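Local coordinates for glycosylation Associate Protein 1 (PDB 6OYC) that probably takes part, in a complex with two partner proteins, in the glycosylation and accessory Sec secretion of bacterial surface glycoproteins, at residues Leu332-Leu344 / Tyr369-Phe382. Numbering follows the deposited sequence.
Sequences LQKSLTSLYKVML and YLKEATKVFDQKFF
The ring of Y340 is met on both faces: F377 presses CD2 against one, 3.4 Å from Y340 CG, while L344 of its own helix lies over the rim of the other. F382 stands at the ring's edge, and this pair is T-shaped, the Y340 edge directed at the F382 face with the planes 78° apart. Y340 CB adds a CH-pi contact over that same ring. At the F382 edge sits M343 SD, 3.7 Å from F382 CE1, a Met-aromatic contact. F381 completes the cluster; its plane is nearly parallel to that of Y340 but slid well aside, and L344 CD2 approaches F381 CZ to 3.5 Å. F382 also sets CE2 over the centre of the F377 ring and CB over that of F381. Y340 reaches across because its CG is anti to the backbone N (chi1 -171°), which carries the hydroxyl out to Q379. There Q379 NE2 donates an almost straight 2.8 Å bond to Y340 OH, with the oxygen lying in the amide plane. Toward the start of 332-344 the L336 branches divide, CD1 going to the methyl of A373 and CD2 to the F382 ring (CD2 to CZ 4.0 Å). Beyond it, Q333 NE2 makes a weak hydrogen bond to Y369 OH.

The axes of segments 332-344 and 369-375 run at 48° to each other; their helices flank one face of a parallel sheet in a Rossmann-like domain, consistent with the GT-B clan; L336 and L370 both touch F353 of strand 349-354. The chemistry implies a largely apolar, aromatic seam between segment 332-344 and residues 377-382, in which the hydrogen bond from the Q379 amide probably fixes the Y340 hydroxyl, while F377, L344 and F382 limit the ring's tilt.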
# COMPACT_ATOMS: atom_id res chain seq x y z
N LEU A 332 18.12 -5.28 20.70
CA LEU A 332 19.11 -4.67 19.82
C LEU A 332 20.51 -4.96 20.32
O LEU A 332 21.40 -5.30 19.54
CB LEU A 332 18.86 -3.17 19.69
CG LEU A 332 17.54 -2.85 18.99
CD1 LEU A 332 17.22 -1.36 18.97
CD2 LEU A 332 17.52 -3.45 17.59
N GLN A 333 20.70 -4.85 21.64
CA GLN A 333 21.99 -5.17 22.23
C GLN A 333 22.40 -6.59 21.88
O GLN A 333 23.47 -6.82 21.29
CB GLN A 333 21.92 -4.97 23.74
CG GLN A 333 22.25 -3.56 24.19
CD GLN A 333 22.97 -3.55 25.53
OE1 GLN A 333 23.32 -4.60 26.07
NE2 GLN A 333 23.20 -2.35 26.08
N LYS A 334 21.56 -7.57 22.20
CA LYS A 334 21.91 -8.96 21.90
C LYS A 334 22.19 -9.14 20.42
O LYS A 334 23.06 -9.94 20.05
CB LYS A 334 20.78 -9.90 22.34
CG LYS A 334 20.79 -10.27 23.83
CD LYS A 334 19.38 -10.21 24.43
CE LYS A 334 19.11 -11.38 25.37
NZ LYS A 334 20.09 -11.47 26.49
N SER A 335 21.49 -8.40 19.57
CA SER A 335 21.68 -8.54 18.13
C SER A 335 23.03 -7.97 17.69
O SER A 335 23.75 -8.61 16.92
CB SER A 335 20.55 -7.85 17.37
OG SER A 335 19.31 -8.49 17.63
N LEU A 336 23.38 -6.77 18.16
CA LEU A 336 24.67 -6.19 17.82
C LEU A 336 25.82 -7.11 18.20
O LEU A 336 26.81 -7.21 17.46
CB LEU A 336 24.86 -4.85 18.53
CG LEU A 336 23.98 -3.71 18.05
CD1 LEU A 336 24.37 -2.46 18.81
CD2 LEU A 336 24.13 -3.53 16.54
N THR A 337 25.71 -7.78 19.34
CA THR A 337 26.79 -8.65 19.79
C THR A 337 27.05 -9.75 18.77
O THR A 337 28.21 -9.99 18.38
CB THR A 337 26.45 -9.23 21.16
OG1 THR A 337 26.50 -8.19 22.13
CG2 THR A 337 27.44 -10.31 21.54
N SER A 338 26.00 -10.40 18.29
CA SER A 338 26.20 -11.48 17.35
C SER A 338 26.63 -10.96 15.99
O SER A 338 27.42 -11.61 15.29
CB SER A 338 24.94 -12.33 17.22
OG SER A 338 24.82 -13.22 18.32
N LEU A 339 26.12 -9.78 15.59
CA LEU A 339 26.50 -9.22 14.30
C LEU A 339 27.98 -8.89 14.27
O LEU A 339 28.66 -9.15 13.27
CB LEU A 339 25.66 -7.98 13.98
CG LEU A 339 24.17 -8.17 13.67
CD1 LEU A 339 23.43 -6.82 13.64
CD2 LEU A 339 23.95 -8.94 12.38
N TYR A 340 28.50 -8.31 15.36
CA TYR A 340 29.93 -8.09 15.52
C TYR A 340 30.72 -9.38 15.29
O TYR A 340 31.68 -9.41 14.51
CB TYR A 340 30.21 -7.51 16.91
CG TYR A 340 31.63 -7.03 17.11
CD1 TYR A 340 32.10 -5.90 16.47
CD2 TYR A 340 32.49 -7.71 17.97
CE1 TYR A 340 33.40 -5.46 16.65
CE2 TYR A 340 33.79 -7.26 18.17
CZ TYR A 340 34.24 -6.15 17.50
OH TYR A 340 35.53 -5.70 17.68
N LYS A 341 30.30 -10.48 15.93
CA LYS A 341 31.05 -11.73 15.85
C LYS A 341 31.12 -12.25 14.41
O LYS A 341 32.20 -12.61 13.93
CB LYS A 341 30.43 -12.78 16.77
CG LYS A 341 30.88 -12.68 18.23
CD LYS A 341 30.66 -14.00 18.94
CE LYS A 341 29.83 -13.82 20.22
NZ LYS A 341 30.53 -13.04 21.29
N VAL A 342 29.98 -12.30 13.71
CA VAL A 342 30.02 -12.84 12.35
C VAL A 342 30.75 -11.88 11.41
O VAL A 342 31.31 -12.31 10.39
CB VAL A 342 28.60 -13.15 11.82
CG1 VAL A 342 27.76 -13.85 12.89
CG2 VAL A 342 27.92 -11.90 11.30
N MET A 343 30.78 -10.59 11.74
CA MET A 343 31.36 -9.61 10.84
C MET A 343 32.88 -9.58 10.94
O MET A 343 33.56 -9.38 9.92
CB MET A 343 30.78 -8.22 11.13
CG MET A 343 29.50 -7.95 10.35
SD MET A 343 28.63 -6.48 10.91
CE MET A 343 29.61 -5.19 10.13
N LEU A 344 33.43 -9.78 12.14
CA LEU A 344 34.88 -9.94 12.25
C LEU A 344 35.34 -11.18 11.50
O LEU A 344 36.42 -11.18 10.90
CB LEU A 344 35.31 -10.03 13.71
CG LEU A 344 35.07 -8.84 14.63
CD1 LEU A 344 35.13 -9.37 16.03
CD2 LEU A 344 36.12 -7.76 14.43
N TYR A 369 19.84 5.43 19.82
CA TYR A 369 20.25 4.28 20.62
C TYR A 369 21.21 3.38 19.85
O TYR A 369 22.22 2.94 20.40
CB TYR A 369 19.04 3.50 21.11
CG TYR A 369 19.45 2.34 21.98
CD1 TYR A 369 19.68 2.51 23.34
CD2 TYR A 369 19.66 1.09 21.43
CE1 TYR A 369 20.09 1.44 24.13
CE2 TYR A 369 20.08 0.04 22.19
CZ TYR A 369 20.29 0.20 23.53
OH TYR A 369 20.70 -0.89 24.26
N LEU A 370 20.91 3.10 18.58
CA LEU A 370 21.80 2.25 17.79
C LEU A 370 23.19 2.85 17.69
O LEU A 370 24.20 2.13 17.80
CB LEU A 370 21.22 2.01 16.40
CG LEU A 370 20.21 0.89 16.26
CD1 LEU A 370 19.80 0.79 14.81
CD2 LEU A 370 20.80 -0.40 16.75
N LYS A 371 23.28 4.17 17.49
CA LYS A 371 24.59 4.81 17.43
C LYS A 371 25.36 4.63 18.73
O LYS A 371 26.55 4.30 18.71
CB LYS A 371 24.44 6.30 17.09
CG LYS A 371 25.66 6.92 16.41
CD LYS A 371 25.53 8.44 16.22
CE LYS A 371 26.90 9.10 15.97
NZ LYS A 371 27.10 10.40 16.69
N GLU A 372 24.70 4.81 19.88
CA GLU A 372 25.40 4.69 21.15
C GLU A 372 25.80 3.25 21.43
O GLU A 372 26.91 2.99 21.91
CB GLU A 372 24.54 5.22 22.30
CG GLU A 372 24.71 6.70 22.59
CD GLU A 372 26.15 7.09 22.83
OE1 GLU A 372 26.94 6.25 23.33
OE2 GLU A 372 26.50 8.25 22.53
N ALA A 373 24.92 2.30 21.12
CA ALA A 373 25.22 0.91 21.43
C ALA A 373 26.30 0.34 20.53
O ALA A 373 26.91 -0.67 20.89
CB ALA A 373 23.95 0.07 21.32
N THR A 374 26.54 0.95 19.36
CA THR A 374 27.66 0.54 18.52
C THR A 374 28.98 1.18 18.97
O THR A 374 30.03 0.54 18.86
CB THR A 374 27.40 0.87 17.05
OG1 THR A 374 26.81 2.18 16.94
CG2 THR A 374 26.46 -0.16 16.42
N LYS A 375 28.93 2.42 19.47
CA LYS A 375 30.13 3.12 19.93
C LYS A 375 30.97 2.24 20.85
O LYS A 375 32.20 2.25 20.79
CB LYS A 375 29.73 4.40 20.65
CG LYS A 375 30.32 5.68 20.07
CD LYS A 375 29.73 6.93 20.75
CE LYS A 375 29.90 8.18 19.89
NZ LYS A 375 29.42 9.40 20.59
N VAL A 376 30.30 1.44 21.69
CA VAL A 376 30.99 0.66 22.71
C VAL A 376 31.86 -0.44 22.11
O VAL A 376 32.77 -0.94 22.79
CB VAL A 376 29.96 0.08 23.70
CG1 VAL A 376 30.64 -0.60 24.87
CG2 VAL A 376 29.03 1.20 24.19
N PHE A 377 31.64 -0.84 20.87
CA PHE A 377 32.52 -1.85 20.32
C PHE A 377 33.87 -1.29 19.90
O PHE A 377 34.77 -2.07 19.58
CB PHE A 377 31.86 -2.58 19.15
CG PHE A 377 30.73 -3.46 19.58
CD1 PHE A 377 29.51 -2.90 19.95
CD2 PHE A 377 30.87 -4.83 19.61
CE1 PHE A 377 28.46 -3.71 20.35
CE2 PHE A 377 29.82 -5.64 20.00
CZ PHE A 377 28.61 -5.08 20.37
N ASP A 378 34.02 0.04 19.88
CA ASP A 378 35.32 0.68 19.75
C ASP A 378 35.97 0.41 18.38
O ASP A 378 37.20 0.44 18.25
CB ASP A 378 36.22 0.23 20.91
CG ASP A 378 37.57 0.89 20.91
OD1 ASP A 378 37.61 2.13 20.83
OD2 ASP A 378 38.58 0.14 20.99
N GLN A 379 35.17 0.15 17.35
CA GLN A 379 35.69 -0.30 16.06
C GLN A 379 34.99 0.42 14.91
O GLN A 379 33.76 0.42 14.83
CB GLN A 379 35.52 -1.81 15.92
CG GLN A 379 36.52 -2.60 16.74
CD GLN A 379 37.48 -3.37 15.87
OE1 GLN A 379 38.30 -2.78 15.17
NE2 GLN A 379 37.37 -4.70 15.88
N LYS A 380 35.80 0.98 14.00
CA LYS A 380 35.26 1.90 12.99
C LYS A 380 34.42 1.17 11.94
O LYS A 380 33.46 1.75 11.41
CB LYS A 380 36.40 2.68 12.34
CG LYS A 380 35.90 3.78 11.38
CD LYS A 380 36.30 5.18 11.85
CE LYS A 380 35.91 6.24 10.81
NZ LYS A 380 34.69 7.03 11.15
N PHE A 381 34.75 -0.09 11.63
CA PHE A 381 33.92 -0.83 10.69
C PHE A 381 32.53 -1.12 11.26
O PHE A 381 31.60 -1.43 10.50
CB PHE A 381 34.61 -2.14 10.28
CG PHE A 381 34.39 -3.28 11.24
CD1 PHE A 381 35.22 -3.44 12.34
CD2 PHE A 381 33.37 -4.20 11.03
CE1 PHE A 381 35.03 -4.50 13.23
CE2 PHE A 381 33.16 -5.25 11.92
CZ PHE A 381 34.00 -5.41 13.01
N PHE A 382 32.37 -1.00 12.58
CA PHE A 382 31.13 -1.28 13.29
C PHE A 382 30.59 -0.01 13.94
O PHE A 382 30.39 0.03 15.15
CB PHE A 382 31.38 -2.37 14.35
CG PHE A 382 30.14 -3.15 14.74
CD1 PHE A 382 29.66 -4.17 13.93
CD2 PHE A 382 29.49 -2.89 15.95
CE1 PHE A 382 28.53 -4.90 14.30
CE2 PHE A 382 28.36 -3.62 16.32
CZ PHE A 382 27.87 -4.63 15.49